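Local coordinates for protein secretion chaperonin CsaA (Picrophilus torridus, PDB 5ZDI), which probably binds tRNA through an OB-type domain and may act as a chaperone in protein secretion, at residues K18-F23 / P29-K34; I35-I40 / S79-L84. All blocks are in the same frame, centred on the assembly; numbering follows the deposited sequence.

Interaction 1. Residues K18-F23 / P29-K34; sequences KEVSDF and PAYKLK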
# COMPACT_ATOMS: atom_id res chain seq x y z
N LYS A 18 -2.44 1.93 -17.81
CA LYS A 18 -2.43 1.69 -19.26
C LYS A 18 -2.40 2.93 -20.12
O LYS A 18 -1.92 2.84 -21.25
CB LYS A 18 -3.59 0.80 -19.70
CG LYS A 18 -3.67 -0.52 -18.96
CD LYS A 18 -2.46 -1.43 -19.13
CE LYS A 18 -2.25 -1.92 -20.56
NZ LYS A 18 -1.28 -2.98 -20.54
N GLU A 19 -2.88 4.05 -19.65
CA GLU A 19 -2.85 5.31 -20.37
C GLU A 19 -2.64 6.45 -19.38
O GLU A 19 -3.09 6.36 -18.20
CB GLU A 19 -4.17 5.57 -21.10
CG GLU A 19 -4.46 4.57 -22.16
CD GLU A 19 -5.48 5.12 -23.18
OE1 GLU A 19 -5.45 4.62 -24.32
OE2 GLU A 19 -6.25 6.04 -22.81
N VAL A 20 -1.95 7.49 -19.80
CA VAL A 20 -1.67 8.64 -18.93
C VAL A 20 -1.86 9.90 -19.76
O VAL A 20 -1.33 9.93 -20.87
CB VAL A 20 -0.24 8.69 -18.42
CG1 VAL A 20 -0.06 9.87 -17.42
CG2 VAL A 20 0.15 7.42 -17.76
N SER A 21 -2.58 10.91 -19.22
CA SER A 21 -2.69 12.20 -19.91
C SER A 21 -2.60 13.32 -18.88
O SER A 21 -2.77 13.12 -17.72
CB SER A 21 -4.03 12.30 -20.70
OG SER A 21 -5.17 12.40 -19.85
N ASP A 22 -2.31 14.55 -19.34
CA ASP A 22 -2.32 15.67 -18.41
C ASP A 22 -3.73 16.02 -17.95
O ASP A 22 -4.65 16.03 -18.76
CB ASP A 22 -1.61 16.92 -18.98
CG ASP A 22 -0.16 16.66 -19.26
OD1 ASP A 22 0.54 16.22 -18.35
OD2 ASP A 22 0.33 16.97 -20.36
N PHE A 23 -3.90 16.34 -16.67
CA PHE A 23 -5.16 16.78 -16.16
C PHE A 23 -5.16 18.34 -16.12
O PHE A 23 -5.02 18.98 -15.08
CB PHE A 23 -5.43 16.14 -14.80
CG PHE A 23 -6.82 16.34 -14.25
CD1 PHE A 23 -7.80 17.02 -14.95
CD2 PHE A 23 -7.13 15.88 -12.97
CE1 PHE A 23 -9.04 17.20 -14.40
CE2 PHE A 23 -8.38 16.06 -12.43
CZ PHE A 23 -9.32 16.78 -13.13
N PRO A 29 -0.93 20.11 -9.97
CA PRO A 29 -0.41 19.35 -11.14
C PRO A 29 -0.83 17.88 -11.02
O PRO A 29 -0.51 17.27 -10.02
CB PRO A 29 1.11 19.46 -10.98
CG PRO A 29 1.28 19.83 -9.60
CD PRO A 29 0.14 20.60 -9.11
N ALA A 30 -1.43 17.33 -12.08
CA ALA A 30 -1.95 15.97 -11.94
C ALA A 30 -2.00 15.30 -13.25
O ALA A 30 -2.11 15.97 -14.28
CB ALA A 30 -3.30 16.00 -11.30
N TYR A 31 -1.99 14.00 -13.23
CA TYR A 31 -2.32 13.21 -14.39
C TYR A 31 -3.70 12.55 -14.25
O TYR A 31 -4.08 12.14 -13.14
CB TYR A 31 -1.34 12.06 -14.64
CG TYR A 31 0.10 12.43 -14.95
CD1 TYR A 31 0.38 13.42 -15.92
CD2 TYR A 31 1.15 11.83 -14.34
CE1 TYR A 31 1.65 13.78 -16.22
CE2 TYR A 31 2.47 12.14 -14.67
CZ TYR A 31 2.71 13.16 -15.61
OH TYR A 31 4.03 13.46 -15.88
N LYS A 32 -4.33 12.41 -15.39
CA LYS A 32 -5.45 11.44 -15.58
C LYS A 32 -4.83 10.09 -15.94
O LYS A 32 -4.07 9.93 -16.91
CB LYS A 32 -6.42 11.91 -16.69
CG LYS A 32 -7.10 13.21 -16.46
CD LYS A 32 -7.77 13.52 -17.83
CE LYS A 32 -8.73 14.60 -17.64
NZ LYS A 32 -9.39 14.83 -18.96
N LEU A 33 -5.17 9.07 -15.17
CA LEU A 33 -4.72 7.72 -15.37
C LEU A 33 -5.89 6.79 -15.69
O LEU A 33 -6.93 6.88 -15.05
CB LEU A 33 -4.15 7.16 -14.04
CG LEU A 33 -3.10 7.97 -13.34
CD1 LEU A 33 -2.61 7.22 -12.11
CD2 LEU A 33 -1.93 8.17 -14.27
N LYS A 34 -5.69 5.92 -16.68
CA LYS A 34 -6.61 4.84 -17.00
C LYS A 34 -5.90 3.54 -16.60
O LYS A 34 -4.84 3.21 -17.09
CB LYS A 34 -7.01 4.88 -18.46
CG LYS A 34 -7.87 3.69 -18.80
CD LYS A 34 -8.39 3.86 -20.22
CE LYS A 34 -9.13 2.64 -20.64
NZ LYS A 34 -9.83 3.09 -21.88
O HOH W 1 -2.73 19.43 -13.53
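Strands 12-22 and 31-36 form an antiparallel beta hairpin in which Val-20 faces Leu-33 as a non-hydrogen-bonded pair. Ser-21 and Lys-32 exchange two backbone bonds, Ser-21 N to Lys-32 O at 2.9 Å and Lys-32 N to Ser-21 O. Toward the loop, Phe-23 N bonds to Ala-30 O, and a water bridges Phe-23 O and Ala-30 N. At the other end Lys-34 O accepts Lys-18 N at 2.8 Å and, weakly, Glu-19 N. Lys-34 N returns a nearly straight bond (173°) to Glu-19 O at 3.0 Å. Val-20 CG1 makes a CH-pi contact over one face of the Tyr-31 ring, 3.9 Å from its centroid. With CG1 anti to the backbone N (chi1 -176°), this methyl reaches the ring and also touches Leu-33 CD2. Asp-22 OD1 meets the ring edge at Tyr-31 CE1, 3.4 Å away; Asp-22 OD2 is salt-bridged to Lys-55. Tyr-31 OH bonds to Tyr-53 O. Replacing Tyr-31 by an alanine is likely to leave Val-20 CG1 without its aromatic face and Tyr-53 O without this partner. The Lys-32 and Phe-23 side chains cross at about a right angle, Lys-32 CE 3.7 Å from Phe-23 CD1. Lys-18 and Glu-19, both facing Lys-34, make a classic beta bulge.

Interaction 2. Residues I35-I40 / S79-L84; sequences IYFGDI and SEVLVL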
# COMPACT_ATOMS: atom_id res chain seq x y z
N ILE A 35 -6.50 2.84 -15.62
CA ILE A 35 -5.84 1.74 -14.90
C ILE A 35 -6.71 0.48 -15.03
O ILE A 35 -7.97 0.54 -14.88
CB ILE A 35 -5.75 2.09 -13.40
CG1 ILE A 35 -5.11 3.45 -13.24
CG2 ILE A 35 -5.03 1.01 -12.63
CD1 ILE A 35 -5.00 3.95 -11.83
N TYR A 36 -6.04 -0.63 -15.29
CA TYR A 36 -6.72 -1.95 -15.46
C TYR A 36 -6.60 -2.70 -14.17
O TYR A 36 -5.52 -2.78 -13.63
CB TYR A 36 -6.06 -2.73 -16.57
CG TYR A 36 -6.72 -4.10 -16.81
CD1 TYR A 36 -8.05 -4.20 -17.23
CD2 TYR A 36 -5.99 -5.30 -16.63
CE1 TYR A 36 -8.63 -5.45 -17.48
CE2 TYR A 36 -6.60 -6.55 -16.80
CZ TYR A 36 -7.90 -6.60 -17.24
OH TYR A 36 -8.49 -7.85 -17.43
N PHE A 37 -7.73 -3.23 -13.67
CA PHE A 37 -7.81 -3.89 -12.36
C PHE A 37 -8.33 -5.34 -12.53
O PHE A 37 -8.87 -5.94 -11.62
CB PHE A 37 -8.78 -3.09 -11.51
CG PHE A 37 -8.17 -1.85 -10.93
CD1 PHE A 37 -7.31 -1.93 -9.82
CD2 PHE A 37 -8.50 -0.60 -11.42
CE1 PHE A 37 -6.71 -0.81 -9.27
CE2 PHE A 37 -7.93 0.56 -10.86
CZ PHE A 37 -7.04 0.46 -9.81
N GLY A 38 -8.18 -5.88 -13.73
CA GLY A 38 -8.47 -7.32 -13.94
C GLY A 38 -9.84 -7.48 -14.62
O GLY A 38 -10.63 -6.51 -14.78
N ASP A 39 -10.22 -8.72 -14.84
CA ASP A 39 -11.38 -9.11 -15.64
C ASP A 39 -12.73 -8.76 -15.05
O ASP A 39 -13.76 -8.80 -15.76
CB ASP A 39 -11.43 -10.64 -15.87
CG ASP A 39 -10.32 -11.17 -16.73
OD1 ASP A 39 -9.99 -10.56 -17.78
OD2 ASP A 39 -9.78 -12.24 -16.35
N ILE A 40 -12.80 -8.60 -13.73
CA ILE A 40 -14.06 -8.32 -13.07
C ILE A 40 -14.25 -6.81 -12.87
O ILE A 40 -15.27 -6.21 -13.26
CB ILE A 40 -14.16 -9.09 -11.74
CG1 ILE A 40 -14.17 -10.60 -12.03
CG2 ILE A 40 -15.39 -8.66 -10.96
CD1 ILE A 40 -13.67 -11.45 -10.87
N SER A 79 -12.82 10.83 -10.91
CA SER A 79 -11.75 10.00 -10.37
C SER A 79 -12.45 8.88 -9.60
O SER A 79 -13.12 9.14 -8.60
CB SER A 79 -10.85 10.78 -9.50
OG SER A 79 -9.78 9.95 -9.06
N GLU A 80 -12.20 7.66 -10.04
CA GLU A 80 -12.93 6.47 -9.56
C GLU A 80 -12.19 5.68 -8.54
O GLU A 80 -12.80 4.86 -7.85
CB GLU A 80 -13.28 5.57 -10.69
CG GLU A 80 -14.26 6.23 -11.65
CD GLU A 80 -14.44 5.40 -12.95
OE1 GLU A 80 -13.47 5.08 -13.69
OE2 GLU A 80 -15.63 5.11 -13.27
N VAL A 81 -10.86 5.82 -8.53
CA VAL A 81 -10.00 5.10 -7.53
C VAL A 81 -8.91 6.05 -7.02
O VAL A 81 -8.59 7.04 -7.67
CB VAL A 81 -9.30 3.86 -8.12
CG1 VAL A 81 -10.31 2.81 -8.59
CG2 VAL A 81 -8.35 4.23 -9.26
N LEU A 82 -8.34 5.70 -5.86
CA LEU A 82 -7.26 6.48 -5.24
C LEU A 82 -6.01 5.62 -5.37
O LEU A 82 -5.95 4.52 -4.75
CB LEU A 82 -7.54 6.71 -3.75
CG LEU A 82 -6.43 7.43 -2.93
CD1 LEU A 82 -6.23 8.84 -3.43
CD2 LEU A 82 -6.65 7.25 -1.46
N VAL A 83 -5.03 6.14 -6.07
CA VAL A 83 -3.75 5.49 -6.22
C VAL A 83 -2.88 5.83 -4.99
O VAL A 83 -2.83 6.99 -4.60
CB VAL A 83 -3.07 5.93 -7.48
CG1 VAL A 83 -1.69 5.24 -7.64
CG2 VAL A 83 -3.92 5.52 -8.65
N LEU A 84 -2.25 4.83 -4.38
CA LEU A 84 -1.57 5.05 -3.08
C LEU A 84 -0.16 5.39 -3.31
O LEU A 84 0.56 4.68 -4.08
CB LEU A 84 -1.65 3.82 -2.20
CG LEU A 84 -3.14 3.52 -1.87
CD1 LEU A 84 -3.12 2.35 -0.91
CD2 LEU A 84 -3.86 4.73 -1.38
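Ile-35 and Phe-37 meet Val-81 and Val-83 through apolar contacts alone. The first group is aliphatic. Ile-35 CD1 touches Val-83 CG2 at 3.7 Å, the closest approach between 35-40 and 79-84. The Ile-35 chain is extended, with chi2 at 178°, and this carries CD1 across to the valine. Val-81 CG2 lies a little farther from Ile-35 CD1, at 4.2 Å. The terminal methyl of the isoleucine thus meets both valines.

The second group is aromatic on aliphatic. Phe-37 and Val-81 approach from opposite directions. The outer end of the ring does the touching: Phe-37 CE2 is 4.0 Å from Val-81 CG1, and Phe-37 CZ is 4.0 Å from Val-81 CG2. The ring end therefore meets both methyls of one valine. Val-81 CG1 sits oblique to the ring.

The backbones stay well apart, with Ile-35 CA and Val-81 CA 9.1 Å from each other. Strand 43-48 pairs with 31-36, and its Ser-46 OG bonds to Val-81 O. Ala-65 and Val-67 also pack on both Phe-37 and Val-81. The contact belongs to the interior of the curled antiparallel sheet, consistent with the OB-type fold. Its chemistry is that of a hydrophobic core: side-chain ends of 35-37 meet those of 81-83, mostly buried, so the contact rests on apolar packing and not on polar bonds or charge.

Strand 31-36 carries both contacts. Interaction 1 uses its first residues, 31-34, to close the hairpin with strand 12-22; interaction 2 begins at the next residue and faces strand 77-88. Their centres lie about 13 Å apart. They touch directly in two places. Leu-33 CD1 packs on Val-83 CG2 at 4.1 Å, so this valine methyl meets side chains from both contacts. Lys-18 CG packs on Tyr-36 CB at 4.0 Å, beside the bulge. Interaction 1 is partly buried, about 11 Å from the chain centre, whereas interaction 2 is buried at about 6 Å. Together they tie the hairpin to strand 77-88 across the sheet's interior, within the putative tRNA-binding domain.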